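Local coordinates for protein imidazolonepropionase (Unidentified, PDB 2Q09) that catalyses the hydrolytic ring opening of imidazolone-5-propanoate to N-formimidoyl-L-glutamate, the third step of histidine degradation, using a metal-dependent hydrolase barrel, at residues A[74-79]-A[156-161]; A[139-144]-A[172-177]; A[168-173]-A[207-212]. All coordinates share one frame; numbering follows the deposited sequence.

Interaction 1 of 3, residues A[74-79]-A[156-161]. With FE (Fe (III) ion), chain B.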
loop_
_atom_site.group_PDB
_atom_site.type_symbol
_atom_site.label_atom_id
_atom_site.label_comp_id
_atom_site.label_asym_id
_atom_site.label_seq_id
_atom_site.Cartn_x
_atom_site.Cartn_y
_atom_site.Cartn_z
ATOM N N HIS A 74 -0.632 -7.003 -3.056
ATOM C CA HIS A 74 -0.795 -8.448 -2.928
ATOM C C HIS A 74 0.405 -8.995 -3.708
ATOM O O HIS A 74 0.253 -9.951 -4.452
ATOM C CB HIS A 74 -2.053 -8.956 -3.653
ATOM C CG HIS A 74 -3.346 -8.346 -3.199
ATOM N ND1 HIS A 74 -4.320 -9.079 -2.552
ATOM C CD2 HIS A 74 -3.880 -7.118 -3.403
ATOM C CE1 HIS A 74 -5.396 -8.332 -2.385
ATOM N NE2 HIS A 74 -5.159 -7.136 -2.894
ATOM N N LEU A 75 1.590 -8.411 -3.541
ATOM C CA LEU A 75 2.746 -8.847 -4.326
ATOM C C LEU A 75 3.279 -10.252 -4.071
ATOM O O LEU A 75 4.108 -10.744 -4.844
ATOM C CB LEU A 75 3.887 -7.823 -4.220
ATOM C CG LEU A 75 4.655 -7.625 -2.913
ATOM C CD1 LEU A 75 5.703 -8.734 -2.742
ATOM C CD2 LEU A 75 5.346 -6.255 -2.965
ATOM N N ILE A 76 2.818 -10.897 -3.005
ATOM C CA ILE A 76 3.254 -12.263 -2.716
ATOM C C ILE A 76 2.265 -13.250 -3.339
ATOM O O ILE A 76 1.085 -13.275 -2.966
ATOM C CB ILE A 76 3.323 -12.527 -1.199
ATOM C CG1 ILE A 76 4.565 -11.840 -0.613
ATOM C CG2 ILE A 76 3.350 -14.043 -0.921
ATOM C CD1 ILE A 76 4.708 -12.031 0.912
ATOM N N PHE A 77 2.740 -14.056 -4.280
ATOM C CA PHE A 77 1.864 -15.024 -4.923
ATOM C C PHE A 77 2.655 -15.888 -5.885
ATOM O O PHE A 77 3.760 -15.515 -6.304
ATOM C CB PHE A 77 0.751 -14.295 -5.691
ATOM C CG PHE A 77 1.260 -13.429 -6.815
ATOM C CD1 PHE A 77 1.566 -13.985 -8.047
ATOM C CD2 PHE A 77 1.468 -12.066 -6.629
ATOM C CE1 PHE A 77 2.079 -13.213 -9.081
ATOM C CE2 PHE A 77 1.984 -11.271 -7.654
ATOM C CZ PHE A 77 2.289 -11.847 -8.888
ATOM N N ALA A 78 2.085 -17.044 -6.216
ATOM C CA ALA A 78 2.706 -17.962 -7.167
ATOM C C ALA A 78 1.774 -18.117 -8.361
ATOM O O ALA A 78 0.644 -17.627 -8.340
ATOM C CB ALA A 78 2.952 -19.330 -6.515
ATOM N N GLY A 79 2.247 -18.800 -9.398
ATOM C CA GLY A 79 1.431 -19.017 -10.576
ATOM C C GLY A 79 1.330 -17.808 -11.487
ATOM O O GLY A 79 1.904 -16.743 -11.210
ATOM N N ARG A 156 4.785 -14.782 6.776
ATOM C CA ARG A 156 6.182 -15.036 7.104
ATOM C C ARG A 156 7.082 -14.607 5.951
ATOM O O ARG A 156 8.162 -14.077 6.172
ATOM C CB ARG A 156 6.409 -16.519 7.430
ATOM C CG ARG A 156 5.911 -16.910 8.824
ATOM C CD ARG A 156 6.505 -18.243 9.278
ATOM N NE ARG A 156 5.991 -19.368 8.507
ATOM C CZ ARG A 156 4.839 -19.977 8.748
ATOM N NH1 ARG A 156 4.065 -19.582 9.747
ATOM N NH2 ARG A 156 4.461 -20.984 7.979
ATOM N N VAL A 157 6.650 -14.856 4.718
ATOM C CA VAL A 157 7.447 -14.453 3.565
ATOM C C VAL A 157 7.559 -12.926 3.564
ATOM O O VAL A 157 8.613 -12.375 3.247
ATOM C CB VAL A 157 6.803 -14.906 2.233
ATOM C CG1 VAL A 157 7.519 -14.241 1.048
ATOM C CG2 VAL A 157 6.894 -16.422 2.094
ATOM N N ALA A 158 6.467 -12.253 3.914
ATOM C CA ALA A 158 6.465 -10.794 3.955
ATOM C C ALA A 158 7.514 -10.300 4.963
ATOM O O ALA A 158 8.313 -9.417 4.650
ATOM C CB ALA A 158 5.079 -10.279 4.320
ATOM N N ARG A 159 7.514 -10.873 6.163
ATOM C CA ARG A 159 8.498 -10.495 7.175
ATOM C C ARG A 159 9.903 -10.764 6.640
ATOM O O ARG A 159 10.813 -9.974 6.876
ATOM C CB ARG A 159 8.310 -11.303 8.466
ATOM C CG ARG A 159 7.049 -10.996 9.259
ATOM C CD ARG A 159 6.989 -9.548 9.768
ATOM N NE ARG A 159 5.850 -9.376 10.670
ATOM C CZ ARG A 159 5.205 -8.231 10.877
ATOM N NH1 ARG A 159 5.576 -7.122 10.247
ATOM N NH2 ARG A 159 4.173 -8.199 11.713
ATOM N N ARG A 160 10.082 -11.890 5.949
ATOM C CA ARG A 160 11.391 -12.242 5.384
ATOM C C ARG A 160 11.878 -11.188 4.398
ATOM O O ARG A 160 13.062 -10.849 4.361
ATOM C CB ARG A 160 11.336 -13.593 4.660
ATOM C CG ARG A 160 11.827 -14.753 5.485
ATOM C CD ARG A 160 11.583 -16.088 4.776
ATOM N NE ARG A 160 12.633 -16.460 3.835
ATOM C CZ ARG A 160 12.606 -17.590 3.128
ATOM N NH1 ARG A 160 11.590 -18.439 3.256
ATOM N NH2 ARG A 160 13.600 -17.880 2.300
ATOM N N LEU A 161 10.961 -10.676 3.582
ATOM C CA LEU A 161 11.318 -9.661 2.600
ATOM C C LEU A 161 11.796 -8.396 3.300
ATOM O O LEU A 161 12.774 -7.779 2.875
ATOM C CB LEU A 161 10.116 -9.353 1.703
ATOM C CG LEU A 161 9.691 -10.528 0.811
ATOM C CD1 LEU A 161 8.314 -10.273 0.219
ATOM C CD2 LEU A 161 10.735 -10.718 -0.291
HETATM FE FE FE B . -6.300 -5.450 -3.321
HETATM O O HOH W 1 -7.712 -5.402 -5.310
#
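No aromatic ring enters the seam where I76 meets V157, A158 and L161; the two rings of 74-79 have their partners beyond it. H74 holds the ferric ion at the NE2 edge of its ring, close to the ring plane, with NE2 2.1 Å from the iron. O of water 1 is also bound, 2.4 Å from the iron, and H72, H242 and D317 are the other protein ligands. The H74 ring meets that of H177, planes some 25° apart, while the F77 ring forms a cation-pi pair with R126.

The contact itself is apolar and carried by one extended branch. With CG1 of I76 beside its backbone N (chi1 -75°) and the chain straight beyond it (chi2 179°), CD1 points endwise at the helix. It reaches the helix backbone between V157 and A158, 3.5 Å from A158 N, with V157 CG1 at 3.6 Å and A158 CB at 3.8 Å. L161 CD1, one turn further on, is 4.1 Å from the same methyl. The I76 side chain runs antiparallel alongside those of V157 and L161. L75 adds a looser touch, its CD1 4.2 Å from L161 CD1. No hydrogen bond crosses, and just 153 Å² is buried.

In the barrel, H72 at the end of strand 63-73 and H74 just after it form the HxH motif of amidohydrolases. R126 of helix 116-133 holds the carbonyls of L75 and F77, I140 of strand 135-141 packs against L75, I76 and L161, and helix 148-164 covers this loop while A158 also rests on T171 of strand 168-176.

Interaction 2 of 3, residues A[139-144]-A[172-177]. With DI6 (3-[(4S)-2,5-dioxoimidazolidin-4-yl]propanoic acid), chain C.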
loop_
_atom_site.group_PDB
_atom_site.type_symbol
_atom_site.label_atom_id
_atom_site.label_comp_id
_atom_site.label_asym_id
_atom_site.label_seq_id
_atom_site.Cartn_x
_atom_site.Cartn_y
_atom_site.Cartn_z
ATOM N N GLU A 139 3.110 -2.282 1.929
ATOM C CA GLU A 139 2.163 -3.106 2.670
ATOM C C GLU A 139 1.904 -4.348 1.816
ATOM O O GLU A 139 1.645 -4.236 0.610
ATOM C CB GLU A 139 0.848 -2.353 2.881
ATOM C CG GLU A 139 -0.175 -3.112 3.742
ATOM C CD GLU A 139 -1.331 -3.690 2.932
ATOM O OE1 GLU A 139 -1.184 -3.878 1.699
ATOM O OE2 GLU A 139 -2.390 -3.965 3.537
ATOM N N ILE A 140 1.988 -5.524 2.433
ATOM C CA ILE A 140 1.770 -6.779 1.725
ATOM C C ILE A 140 0.690 -7.597 2.426
ATOM O O ILE A 140 0.752 -7.824 3.638
ATOM C CB ILE A 140 3.077 -7.596 1.642
ATOM C CG1 ILE A 140 4.156 -6.769 0.934
ATOM C CG2 ILE A 140 2.831 -8.904 0.888
ATOM C CD1 ILE A 140 5.530 -7.453 0.878
ATOM N N LYS A 141 -0.300 -8.035 1.660
ATOM C CA LYS A 141 -1.401 -8.812 2.214
ATOM C C LYS A 141 -1.243 -10.308 1.983
ATOM O O LYS A 141 -0.464 -10.739 1.125
ATOM C CB LYS A 141 -2.719 -8.371 1.576
ATOM C CG LYS A 141 -2.946 -6.863 1.575
ATOM C CD LYS A 141 -4.099 -6.489 0.658
ATOM C CE LYS A 141 -4.231 -4.971 0.533
ATOM N NZ LYS A 141 -4.440 -4.341 1.874
ATOM N N SER A 142 -1.963 -11.096 2.776
ATOM C CA SER A 142 -1.972 -12.542 2.599
ATOM C C SER A 142 -3.195 -12.681 1.687
ATOM O O SER A 142 -3.371 -11.865 0.786
ATOM C CB SER A 142 -2.173 -13.259 3.945
ATOM O OG SER A 142 -3.371 -12.859 4.596
ATOM N N GLY A 143 -4.034 -13.688 1.884
ATOM C CA GLY A 143 -5.218 -13.787 1.046
ATOM C C GLY A 143 -5.211 -14.754 -0.125
ATOM O O GLY A 143 -6.230 -14.916 -0.793
ATOM N N TYR A 144 -4.076 -15.376 -0.408
ATOM C CA TYR A 144 -4.012 -16.349 -1.495
ATOM C C TYR A 144 -3.723 -17.746 -0.937
ATOM O O TYR A 144 -3.385 -18.669 -1.690
ATOM C CB TYR A 144 -2.939 -15.959 -2.519
ATOM C CG TYR A 144 -3.313 -14.755 -3.366
ATOM C CD1 TYR A 144 -4.556 -14.686 -3.994
ATOM C CD2 TYR A 144 -2.427 -13.695 -3.549
ATOM C CE1 TYR A 144 -4.913 -13.596 -4.783
ATOM C CE2 TYR A 144 -2.768 -12.595 -4.341
ATOM C CZ TYR A 144 -4.015 -12.554 -4.954
ATOM O OH TYR A 144 -4.351 -11.479 -5.746
ATOM N N THR A 172 -0.538 -7.573 6.341
ATOM C CA THR A 172 -1.972 -7.517 6.522
ATOM C C THR A 172 -2.594 -8.877 6.253
ATOM O O THR A 172 -2.396 -9.463 5.184
ATOM C CB THR A 172 -2.604 -6.474 5.583
ATOM O OG1 THR A 172 -2.057 -5.177 5.867
ATOM C CG2 THR A 172 -4.108 -6.422 5.789
ATOM N N LEU A 173 -3.343 -9.379 7.228
ATOM C CA LEU A 173 -4.006 -10.666 7.094
ATOM C C LEU A 173 -5.283 -10.502 6.277
ATOM O O LEU A 173 -6.219 -9.831 6.709
ATOM C CB LEU A 173 -4.363 -11.221 8.473
ATOM C CG LEU A 173 -5.088 -12.565 8.449
ATOM C CD1 LEU A 173 -4.136 -13.643 7.966
ATOM C CD2 LEU A 173 -5.599 -12.903 9.852
ATOM N N LEU A 174 -5.316 -11.117 5.100
ATOM C CA LEU A 174 -6.485 -11.029 4.236
ATOM C C LEU A 174 -7.053 -12.420 3.963
ATOM O O LEU A 174 -7.235 -12.813 2.811
ATOM C CB LEU A 174 -6.108 -10.354 2.915
ATOM C CG LEU A 174 -7.221 -10.121 1.887
ATOM C CD1 LEU A 174 -8.241 -9.133 2.434
ATOM C CD2 LEU A 174 -6.614 -9.589 0.594
ATOM N N ALA A 175 -7.317 -13.174 5.027
ATOM C CA ALA A 175 -7.865 -14.519 4.886
ATOM C C ALA A 175 -9.285 -14.438 4.334
ATOM O O ALA A 175 -9.765 -15.368 3.685
ATOM C CB ALA A 175 -7.859 -15.234 6.237
ATOM N N ALA A 176 -9.953 -13.318 4.593
ATOM C CA ALA A 176 -11.317 -13.114 4.108
ATOM C C ALA A 176 -11.308 -12.473 2.716
ATOM O O ALA A 176 -12.038 -11.524 2.447
ATOM C CB ALA A 176 -12.099 -12.239 5.091
ATOM N N HIS A 177 -10.467 -13.005 1.834
ATOM C CA HIS A 177 -10.347 -12.506 0.464
ATOM C C HIS A 177 -11.388 -13.194 -0.410
ATOM O O HIS A 177 -11.852 -12.647 -1.413
ATOM C CB HIS A 177 -8.944 -12.816 -0.069
ATOM C CG HIS A 177 -8.557 -12.016 -1.272
ATOM N ND1 HIS A 177 -7.348 -12.186 -1.913
ATOM C CD2 HIS A 177 -9.196 -11.021 -1.931
ATOM C CE1 HIS A 177 -7.259 -11.327 -2.914
ATOM N NE2 HIS A 177 -8.366 -10.608 -2.947
HETATM N N1 DI6 C . -10.273 -7.052 -5.475
HETATM C C2 DI6 C . -9.390 -7.117 -6.495
HETATM O O2 DI6 C . -9.410 -6.471 -7.526
HETATM C C3 DI6 C . -8.337 -8.172 -6.076
HETATM N N4 DI6 C . -8.837 -8.603 -4.752
HETATM C C5 DI6 C . -9.955 -7.899 -4.486
HETATM O O5 DI6 C . -10.601 -8.013 -3.454
HETATM C C6 DI6 C . -8.285 -9.317 -7.077
HETATM C C7 DI6 C . -7.256 -10.387 -6.703
HETATM C C8 DI6 C . -7.158 -11.563 -7.686
HETATM O O9 DI6 C . -6.146 -12.287 -7.614
HETATM O O10 DI6 C . -8.071 -11.773 -8.526
#
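Backbone bonds join the strands first: T172 N donates to I140 O (3.0 Å) and S142 N to T172 O (2.9 Å), so T172 bonds to the residues flanking K141, the pattern of a parallel pair. Beyond K141 the ladder passes to a side chain, as L174 N donates to S142 OG at 2.7 Å, with 164° at the hydrogen. That hydroxyl is also hydrogen-bonded to E151 of helix 148-164.

Polar side-chain bonds converge on E139 OE2. It accepts a hydrogen bond from T172 OG1 at 2.6 Å, from above the carboxylate plane. Its salt bridges are to K141 NZ, 2.7 Å away on the syn lone pair, and to K240. K141 reaches back to E139 because its chain, otherwise extended, bends at the last torsion (chi4 -58°), and NZ also bridges to D212 of strand 210-213.

The surroundings of the H177 ring form a third group. L174 CD2 sits 3.6 Å above the centre of one face, and the Y144 and H177 rings cross obliquely, planes at 50°. H177 ND1 donates to G143 O at 3.2 Å, close to its own ring plane but from above that of the carbonyl.

At the far end of the ring, NE2 of H177 accepts N4 of the bound inhibitor at 2.7 Å, while Y144 OH donates to inhibitor O9; R81, Q245 and T322 are further partners. G143 O and the L174 methyl are consistent with fixing, together with other neighbours, the rotation of H177, as a second shell to the ligand. Two lysines (K141, K240) and the T172 hydroxyl would probably stabilise the buried E139 carboxylate.

Interaction 3 of 3, residues A[168-173]-A[207-212]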
loop_
_atom_site.group_PDB
_atom_site.type_symbol
_atom_site.label_atom_id
_atom_site.label_comp_id
_atom_site.label_asym_id
_atom_site.label_seq_id
_atom_site.Cartn_x
_atom_site.Cartn_y
_atom_site.Cartn_z
ATOM N N ARG A 168 10.758 -1.147 4.459
ATOM C CA ARG A 168 9.873 -1.452 5.577
ATOM C C ARG A 168 8.640 -2.187 5.058
ATOM O O ARG A 168 8.041 -1.791 4.051
ATOM C CB ARG A 168 9.440 -0.171 6.297
ATOM C CG ARG A 168 10.593 0.629 6.890
ATOM C CD ARG A 168 10.087 1.939 7.490
ATOM N NE ARG A 168 11.179 2.837 7.865
ATOM C CZ ARG A 168 11.883 2.745 8.987
ATOM N NH1 ARG A 168 11.616 1.789 9.873
ATOM N NH2 ARG A 168 12.865 3.611 9.223
ATOM N N VAL A 169 8.261 -3.258 5.740
ATOM C CA VAL A 169 7.101 -4.029 5.323
ATOM C C VAL A 169 6.037 -4.069 6.401
ATOM O O VAL A 169 6.330 -4.361 7.558
ATOM C CB VAL A 169 7.486 -5.489 4.976
ATOM C CG1 VAL A 169 6.244 -6.285 4.601
ATOM C CG2 VAL A 169 8.500 -5.507 3.839
ATOM N N LYS A 170 4.806 -3.758 6.021
ATOM C CA LYS A 170 3.684 -3.824 6.944
ATOM C C LYS A 170 2.885 -5.014 6.424
ATOM O O LYS A 170 2.625 -5.116 5.218
ATOM C CB LYS A 170 2.835 -2.555 6.869
ATOM C CG LYS A 170 3.602 -1.270 7.193
ATOM C CD LYS A 170 4.148 -1.254 8.614
ATOM C CE LYS A 170 3.041 -1.181 9.656
ATOM N NZ LYS A 170 3.602 -0.978 11.016
ATOM N N THR A 171 2.508 -5.921 7.314
ATOM C CA THR A 171 1.757 -7.092 6.886
ATOM C C THR A 171 0.280 -6.960 7.186
ATOM O O THR A 171 -0.111 -6.339 8.174
ATOM C CB THR A 171 2.280 -8.367 7.570
ATOM O OG1 THR A 171 2.166 -8.223 8.992
ATOM C CG2 THR A 171 3.743 -8.604 7.200
ATOM N N THR A 172 -0.538 -7.573 6.341
ATOM C CA THR A 172 -1.972 -7.517 6.522
ATOM C C THR A 172 -2.594 -8.877 6.253
ATOM O O THR A 172 -2.396 -9.463 5.184
ATOM C CB THR A 172 -2.604 -6.474 5.583
ATOM O OG1 THR A 172 -2.057 -5.177 5.867
ATOM C CG2 THR A 172 -4.108 -6.422 5.789
ATOM N N LEU A 173 -3.343 -9.379 7.228
ATOM C CA LEU A 173 -4.006 -10.666 7.094
ATOM C C LEU A 173 -5.283 -10.502 6.277
ATOM O O LEU A 173 -6.219 -9.831 6.709
ATOM C CB LEU A 173 -4.363 -11.221 8.473
ATOM C CG LEU A 173 -5.088 -12.565 8.449
ATOM C CD1 LEU A 173 -4.136 -13.643 7.966
ATOM C CD2 LEU A 173 -5.599 -12.903 9.852
ATOM N N LEU A 207 2.671 -11.964 13.427
ATOM C CA LEU A 207 2.771 -11.933 11.972
ATOM C C LEU A 207 1.884 -10.927 11.239
ATOM O O LEU A 207 2.113 -10.655 10.057
ATOM C CB LEU A 207 2.499 -13.329 11.404
ATOM C CG LEU A 207 3.570 -14.390 11.669
ATOM C CD1 LEU A 207 3.139 -15.715 11.058
ATOM C CD2 LEU A 207 4.896 -13.936 11.058
ATOM N N ALA A 208 0.881 -10.373 11.918
ATOM C CA ALA A 208 -0.024 -9.433 11.261
ATOM C C ALA A 208 -0.096 -8.049 11.900
ATOM O O ALA A 208 -0.340 -7.924 13.097
ATOM C CB ALA A 208 -1.429 -10.036 11.188
ATOM N N ASP A 209 0.112 -7.013 11.095
ATOM C CA ASP A 209 0.039 -5.643 11.588
ATOM C C ASP A 209 -1.388 -5.131 11.431
ATOM O O ASP A 209 -1.775 -4.158 12.080
ATOM C CB ASP A 209 1.005 -4.734 10.819
ATOM C CG ASP A 209 2.448 -5.139 11.004
ATOM O OD1 ASP A 209 2.834 -5.430 12.157
ATOM O OD2 ASP A 209 3.199 -5.160 10.002
ATOM N N ALA A 210 -2.166 -5.787 10.578
ATOM C CA ALA A 210 -3.552 -5.384 10.348
ATOM C C ALA A 210 -4.372 -6.516 9.740
ATOM O O ALA A 210 -3.815 -7.531 9.308
ATOM C CB ALA A 210 -3.597 -4.167 9.434
ATOM N N VAL A 211 -5.694 -6.340 9.737
ATOM C CA VAL A 211 -6.620 -7.320 9.175
ATOM C C VAL A 211 -7.480 -6.639 8.113
ATOM O O VAL A 211 -8.027 -5.562 8.347
ATOM C CB VAL A 211 -7.539 -7.927 10.260
ATOM C CG1 VAL A 211 -8.519 -8.905 9.635
ATOM C CG2 VAL A 211 -6.700 -8.624 11.311
ATOM N N ASP A 212 -7.597 -7.291 6.958
ATOM C CA ASP A 212 -8.335 -6.776 5.802
ATOM C C ASP A 212 -9.490 -7.723 5.461
ATOM O O ASP A 212 -9.504 -8.874 5.903
ATOM C CB ASP A 212 -7.364 -6.687 4.613
ATOM C CG ASP A 212 -7.863 -5.802 3.480
ATOM O OD1 ASP A 212 -9.063 -5.448 3.439
ATOM O OD2 ASP A 212 -7.028 -5.471 2.608
HETATM O O HOH W 2 5.900 -3.439 10.631
#
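With chi1 near 59°, the T171 hydroxyl sits between its own backbone N and carbonyl carbon, which puts OG1 2.7 Å from L207 O, to which it donates from above the carbonyl plane. D209 turns CG beside its backbone N (chi1 -63°), which brings the carboxylate back across to 168-173. There OD2 accepts T171 N at 2.9 Å on a nearly straight bond (167°), on the anti side of the carboxylate and somewhat out of its plane. The carboxylate thus takes a place that a strand carbonyl would otherwise fill.

D209 N in turn donates to T171 O at 3.0 Å, from well above the carbonyl plane, so T171 and D209 grip each other through both backbone and side chain. A210 N adds only a weak bond to that oxygen. Parallel pairing is clear at L173 and V211, where L173 N donates to A210 O at 2.8 Å and D212 N to L173 O at 2.9 Å. These two side chains lie on one face, and CB of L173 touches A208 CB at 4.2 Å. CG2 of T172 packs 3.5 Å from D212 CB.

Water 2 donates to V169 O and D209 OD2. R159 of helix 148-164 forms a salt bridge to that carboxylate oxygen, while K170 NZ stands 4.3 Å from D209 OD2 and pairs instead with E360. D212 OD2 bridges to K141, and OD1 makes a weak bond with ND1 of the metal ligand H242. The two aspartates differ in role: D209 fastens strand to helix at the start of the pairing, and D212, at its far end, probably acts as a second-shell partner of the iron site.

All three contacts lie within one amidohydrolase barrel. The centres of interactions 2 and 3 are about 8 Å apart, those of interactions 1 and 2 about 10 Å, and those of interactions 1 and 3 about 12 Å. Interactions 2 and 3 share strand 168-176 and are consecutive beta-alpha-beta steps, from 135-141 to 210-213. Interaction 1 adds helix 148-164, the connection between the first two strands. Along the chain, 1 and 2 alternate their segments, whereas 1 closes before 3 opens. Salt bridges join 2 with 3 (K141-D212) and 1 with 3 (R159-D209); 1 and 2 meet by packing, I76 on I140 and H74 on L174 and H177. Helix, strands and metal-ligand loop are packed and bonded into one continuous side of the barrel next to the iron and the inhibitor.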